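PDB 1DVP: hepatocyte growth factor-regulated tyrosine kinase substrate from Drosophila melanogaster, which is essential for endosome membrane invagination and multivesicular body formation, promotes degradation of activated tyrosine kinase receptors, and binds ubiquitin and phosphatidylinositol. Local coordinates for residues P40-M51 with E80-F90. Residues are numbered along the deposited sequence; the frame is centred on the assembly and turned at random.
Sequences PKNAFAAIKKKM and EVFTKENCEMF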
loop_
_atom_site.group_PDB
_atom_site.type_symbol
_atom_site.label_atom_id
_atom_site.label_comp_id
_atom_site.label_asym_id
_atom_site.label_seq_id
_atom_site.Cartn_x
_atom_site.Cartn_y
_atom_site.Cartn_z
ATOM N N PRO A 40 -13.453 -25.442 -18.190
ATOM C CA PRO A 40 -14.546 -25.131 -17.261
ATOM C C PRO A 40 -15.435 -26.374 -17.089
ATOM O O PRO A 40 -15.965 -26.634 -16.019
ATOM C CB PRO A 40 -15.273 -23.984 -17.970
ATOM C CG PRO A 40 -14.139 -23.250 -18.645
ATOM C CD PRO A 40 -13.321 -24.386 -19.216
ATOM N N LYS A 41 -15.585 -27.149 -18.157
ATOM C CA LYS A 41 -16.421 -28.341 -18.082
ATOM C C LYS A 41 -15.838 -29.411 -17.208
ATOM O O LYS A 41 -16.522 -29.962 -16.352
ATOM C CB LYS A 41 -16.663 -28.920 -19.467
ATOM C CG LYS A 41 -17.928 -29.745 -19.532
ATOM C CD LYS A 41 -18.467 -29.760 -20.954
ATOM C CE LYS A 41 -17.605 -30.596 -21.810
ATOM N NZ LYS A 41 -17.718 -31.992 -21.334
ATOM N N ASN A 42 -14.571 -29.713 -17.429
ATOM C CA ASN A 42 -13.908 -30.737 -16.638
ATOM C C ASN A 42 -13.825 -30.304 -15.159
ATOM O O ASN A 42 -14.019 -31.117 -14.245
ATOM C CB ASN A 42 -12.510 -31.025 -17.229
ATOM C CG ASN A 42 -12.576 -31.899 -18.496
ATOM O OD1 ASN A 42 -11.606 -31.991 -19.262
ATOM N ND2 ASN A 42 -13.714 -32.528 -18.714
ATOM N N ALA A 43 -13.548 -29.026 -14.924
ATOM C CA ALA A 43 -13.465 -28.535 -13.549
ATOM C C ALA A 43 -14.800 -28.669 -12.850
ATOM O O ALA A 43 -14.869 -29.167 -11.723
ATOM C CB ALA A 43 -13.037 -27.114 -13.524
ATOM N N PHE A 44 -15.865 -28.245 -13.526
ATOM C CA PHE A 44 -17.178 -28.301 -12.920
ATOM C C PHE A 44 -17.696 -29.704 -12.636
ATOM O O PHE A 44 -18.441 -29.895 -11.671
ATOM C CB PHE A 44 -18.198 -27.529 -13.758
ATOM C CG PHE A 44 -19.532 -27.393 -13.090
ATOM C CD1 PHE A 44 -19.611 -27.082 -11.741
ATOM C CD2 PHE A 44 -20.717 -27.528 -13.818
ATOM C CE1 PHE A 44 -20.837 -26.902 -11.129
ATOM C CE2 PHE A 44 -21.956 -27.347 -13.207
ATOM C CZ PHE A 44 -22.013 -27.033 -11.856
ATOM N N ALA A 45 -17.297 -30.670 -13.464
ATOM C CA ALA A 45 -17.714 -32.068 -13.313
ATOM C C ALA A 45 -16.983 -32.661 -12.124
ATOM O O ALA A 45 -17.556 -33.401 -11.317
ATOM C CB ALA A 45 -17.376 -32.870 -14.610
ATOM N N ALA A 46 -15.703 -32.346 -12.011
ATOM C CA ALA A 46 -14.930 -32.835 -10.882
ATOM C C ALA A 46 -15.511 -32.167 -9.619
ATOM O O ALA A 46 -15.608 -32.793 -8.565
ATOM C CB ALA A 46 -13.433 -32.493 -11.061
ATOM N N ILE A 47 -15.922 -30.907 -9.726
ATOM C CA ILE A 47 -16.498 -30.222 -8.576
ATOM C C ILE A 47 -17.810 -30.904 -8.179
ATOM O O ILE A 47 -18.079 -31.133 -7.010
ATOM C CB ILE A 47 -16.748 -28.723 -8.866
ATOM C CG1 ILE A 47 -15.408 -27.968 -8.861
ATOM C CG2 ILE A 47 -17.652 -28.107 -7.805
ATOM C CD1 ILE A 47 -15.515 -26.485 -9.221
ATOM N N LYS A 48 -18.629 -31.229 -9.161
ATOM C CA LYS A 48 -19.894 -31.884 -8.841
ATOM C C LYS A 48 -19.669 -33.164 -8.034
ATOM O O LYS A 48 -20.346 -33.386 -7.045
ATOM C CB LYS A 48 -20.675 -32.219 -10.104
ATOM C CG LYS A 48 -21.445 -31.075 -10.704
ATOM C CD LYS A 48 -22.081 -31.580 -11.991
ATOM C CE LYS A 48 -22.399 -30.477 -12.975
ATOM N NZ LYS A 48 -22.094 -30.915 -14.397
ATOM N N LYS A 49 -18.722 -33.999 -8.444
ATOM C CA LYS A 49 -18.465 -35.227 -7.697
ATOM C C LYS A 49 -18.132 -34.959 -6.236
ATOM O O LYS A 49 -18.545 -35.712 -5.346
ATOM C CB LYS A 49 -17.343 -36.000 -8.345
ATOM C CG LYS A 49 -17.705 -36.426 -9.745
ATOM C CD LYS A 49 -16.610 -37.217 -10.401
ATOM C CE LYS A 49 -17.021 -37.617 -11.817
ATOM N NZ LYS A 49 -15.929 -38.396 -12.489
ATOM N N LYS A 50 -17.396 -33.880 -5.991
ATOM C CA LYS A 50 -17.019 -33.518 -4.634
ATOM C C LYS A 50 -18.241 -32.973 -3.894
ATOM O O LYS A 50 -18.344 -33.124 -2.679
ATOM C CB LYS A 50 -15.876 -32.501 -4.631
ATOM C CG LYS A 50 -14.559 -33.050 -5.145
ATOM C CD LYS A 50 -13.960 -34.150 -4.261
ATOM C CE LYS A 50 -12.685 -34.672 -4.915
ATOM N NZ LYS A 50 -12.104 -35.875 -4.235
ATOM N N MET A 51 -19.158 -32.341 -4.629
ATOM C CA MET A 51 -20.384 -31.843 -4.014
ATOM C C MET A 51 -21.125 -33.060 -3.452
ATOM O O MET A 51 -21.707 -33.000 -2.361
ATOM C CB MET A 51 -21.271 -31.132 -5.039
ATOM C CG MET A 51 -20.835 -29.702 -5.388
ATOM S SD MET A 51 -21.760 -28.999 -6.807
ATOM C CE MET A 51 -23.491 -28.967 -6.053
ATOM N N GLU A 80 -20.699 -22.399 -18.382
ATOM C CA GLU A 80 -20.668 -23.821 -18.104
ATOM C C GLU A 80 -21.602 -24.133 -16.964
ATOM O O GLU A 80 -22.312 -25.133 -16.992
ATOM C CB GLU A 80 -19.265 -24.279 -17.678
ATOM C CG GLU A 80 -19.255 -25.695 -17.077
ATOM C CD GLU A 80 -19.433 -26.786 -18.126
ATOM O OE1 GLU A 80 -19.939 -27.885 -17.804
ATOM O OE2 GLU A 80 -19.050 -26.545 -19.288
ATOM N N VAL A 81 -21.590 -23.252 -15.968
ATOM C CA VAL A 81 -22.372 -23.425 -14.756
ATOM C C VAL A 81 -23.881 -23.093 -14.729
ATOM O O VAL A 81 -24.695 -23.949 -14.353
ATOM C CB VAL A 81 -21.695 -22.651 -13.590
ATOM C CG1 VAL A 81 -22.576 -22.662 -12.373
ATOM C CG2 VAL A 81 -20.322 -23.264 -13.278
ATOM N N PHE A 82 -24.241 -21.862 -15.099
ATOM C CA PHE A 82 -25.624 -21.409 -15.030
ATOM C C PHE A 82 -26.502 -21.772 -16.223
ATOM O O PHE A 82 -26.866 -20.921 -17.046
ATOM C CB PHE A 82 -25.652 -19.892 -14.787
ATOM C CG PHE A 82 -24.895 -19.472 -13.549
ATOM C CD1 PHE A 82 -23.822 -18.602 -13.637
ATOM C CD2 PHE A 82 -25.241 -19.983 -12.299
ATOM C CE1 PHE A 82 -23.095 -18.245 -12.492
ATOM C CE2 PHE A 82 -24.524 -19.635 -11.146
ATOM C CZ PHE A 82 -23.455 -18.771 -11.238
ATOM N N THR A 83 -26.805 -23.054 -16.324
ATOM C CA THR A 83 -27.674 -23.526 -17.364
ATOM C C THR A 83 -28.928 -23.985 -16.638
ATOM O O THR A 83 -28.980 -24.062 -15.400
ATOM C CB THR A 83 -27.093 -24.736 -18.129
ATOM O OG1 THR A 83 -26.893 -25.833 -17.234
ATOM C CG2 THR A 83 -25.788 -24.374 -18.801
ATOM N N LYS A 84 -29.936 -24.289 -17.435
ATOM C CA LYS A 84 -31.205 -24.768 -16.957
ATOM C C LYS A 84 -31.012 -26.001 -16.078
ATOM O O LYS A 84 -31.397 -26.009 -14.907
ATOM C CB LYS A 84 -32.062 -25.106 -18.173
ATOM C CG LYS A 84 -31.220 -25.557 -19.406
ATOM C CD LYS A 84 -30.488 -26.889 -19.179
ATOM C CE LYS A 84 -29.683 -27.353 -20.385
ATOM N NZ LYS A 84 -28.485 -26.501 -20.704
ATOM N N GLU A 85 -30.400 -27.040 -16.637
ATOM C CA GLU A 85 -30.220 -28.250 -15.871
ATOM C C GLU A 85 -29.440 -27.988 -14.590
ATOM O O GLU A 85 -29.935 -28.272 -13.508
ATOM C CB GLU A 85 -29.585 -29.362 -16.732
ATOM C CG GLU A 85 -28.381 -28.989 -17.569
ATOM C CD GLU A 85 -28.041 -30.065 -18.617
ATOM O OE1 GLU A 85 -28.165 -31.283 -18.306
ATOM O OE2 GLU A 85 -27.643 -29.701 -19.758
ATOM N N ASN A 86 -28.250 -27.404 -14.696
ATOM C CA ASN A 86 -27.452 -27.133 -13.503
ATOM C C ASN A 86 -28.177 -26.377 -12.389
ATOM O O ASN A 86 -28.003 -26.681 -11.211
ATOM C CB ASN A 86 -26.177 -26.407 -13.890
ATOM C CG ASN A 86 -25.230 -27.291 -14.641
ATOM O OD1 ASN A 86 -25.088 -28.477 -14.315
ATOM N ND2 ASN A 86 -24.553 -26.734 -15.642
ATOM N N CYS A 87 -29.008 -25.410 -12.745
ATOM C CA CYS A 87 -29.719 -24.662 -11.724
ATOM C C CYS A 87 -30.766 -25.549 -11.081
ATOM O O CYS A 87 -31.058 -25.430 -9.891
ATOM C CB CYS A 87 -30.376 -23.427 -12.328
ATOM S SG CYS A 87 -29.178 -22.228 -12.910
ATOM N N GLU A 88 -31.334 -26.442 -11.883
ATOM C CA GLU A 88 -32.341 -27.359 -11.384
ATOM C C GLU A 88 -31.651 -28.400 -10.525
ATOM O O GLU A 88 -32.177 -28.808 -9.490
ATOM C CB GLU A 88 -33.075 -27.996 -12.552
ATOM C CG GLU A 88 -34.092 -27.058 -13.195
ATOM C CD GLU A 88 -34.779 -27.677 -14.395
ATOM O OE1 GLU A 88 -34.305 -27.488 -15.539
ATOM O OE2 GLU A 88 -35.794 -28.377 -14.191
ATOM N N MET A 89 -30.458 -28.807 -10.954
ATOM C CA MET A 89 -29.649 -29.777 -10.209
ATOM C C MET A 89 -29.336 -29.147 -8.851
ATOM O O MET A 89 -29.466 -29.778 -7.803
ATOM C CB MET A 89 -28.322 -30.062 -10.928
ATOM C CG MET A 89 -27.113 -29.295 -10.327
ATOM S SD MET A 89 -26.103 -30.136 -8.992
ATOM C CE MET A 89 -24.663 -30.508 -10.029
ATOM N N PHE A 90 -28.918 -27.890 -8.880
ATOM C CA PHE A 90 -28.589 -27.222 -7.651
ATOM C C PHE A 90 -29.769 -27.338 -6.737
ATOM O O PHE A 90 -29.641 -27.527 -5.525
ATOM C CB PHE A 90 -28.254 -25.765 -7.932
ATOM C CG PHE A 90 -26.890 -25.577 -8.523
ATOM C CD1 PHE A 90 -26.621 -24.514 -9.373
ATOM C CD2 PHE A 90 -25.859 -26.466 -8.212
ATOM C CE1 PHE A 90 -25.329 -24.336 -9.908
ATOM C CE2 PHE A 90 -24.591 -26.296 -8.738
ATOM C CZ PHE A 90 -24.324 -25.227 -9.588
HETATM O O HOH W 1 -19.219 -30.172 -16.169
HETATM O O HOH W 2 -22.495 -28.413 -16.669
#
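With chi1 at -172°, the F44 side chain extends from helix 40-51 with CG trans to the backbone nitrogen, carrying its ring in among E80, V81, N86 and F90 as a knob in a hole. A methyl of V81 lies over one face: CG2 lies 4.1 Å from the ring centroid and almost on its normal, a CH-pi contact. K48 CG, from the same helix, covers the opposite face nearer the rim. The N86 amide meets the ring at its edge, the two planes 83° apart, with OD1 3.5 Å from F44 CE2. At the far corner F44 CZ reaches F90 CZ at 3.7 Å, and M51 CE approaches the edge of the F90 ring. Both segments belong to the VHS domain, a right-handed superhelix of helices, where the axes of 40-51 and 84-90 run nearly parallel, 13.5 Å apart at their closest; long side chains and two waters bridge this wide spacing. Replacing F44 by alanine is likely to open a gap between the helices, leaving V81 CG2 and F90 without their aromatic partner. E80 turns at chi2 (74°) to bring its carboxylate obliquely across CB and CG of K41, OE1 standing 3.2 Å from K41 CG. The same OE1 accepts from both waters: one also donates to K41 O (2.7 Å), while the other accepts from N86 ND2 (2.8 Å). K48 NZ gives each water a weak bond, a position from which its charge may favour ionised E80. Farther along, M89 CE is modelled 3.3 Å from K48 CG, tighter than usual, but the placing of the M89 side chain is doubtful.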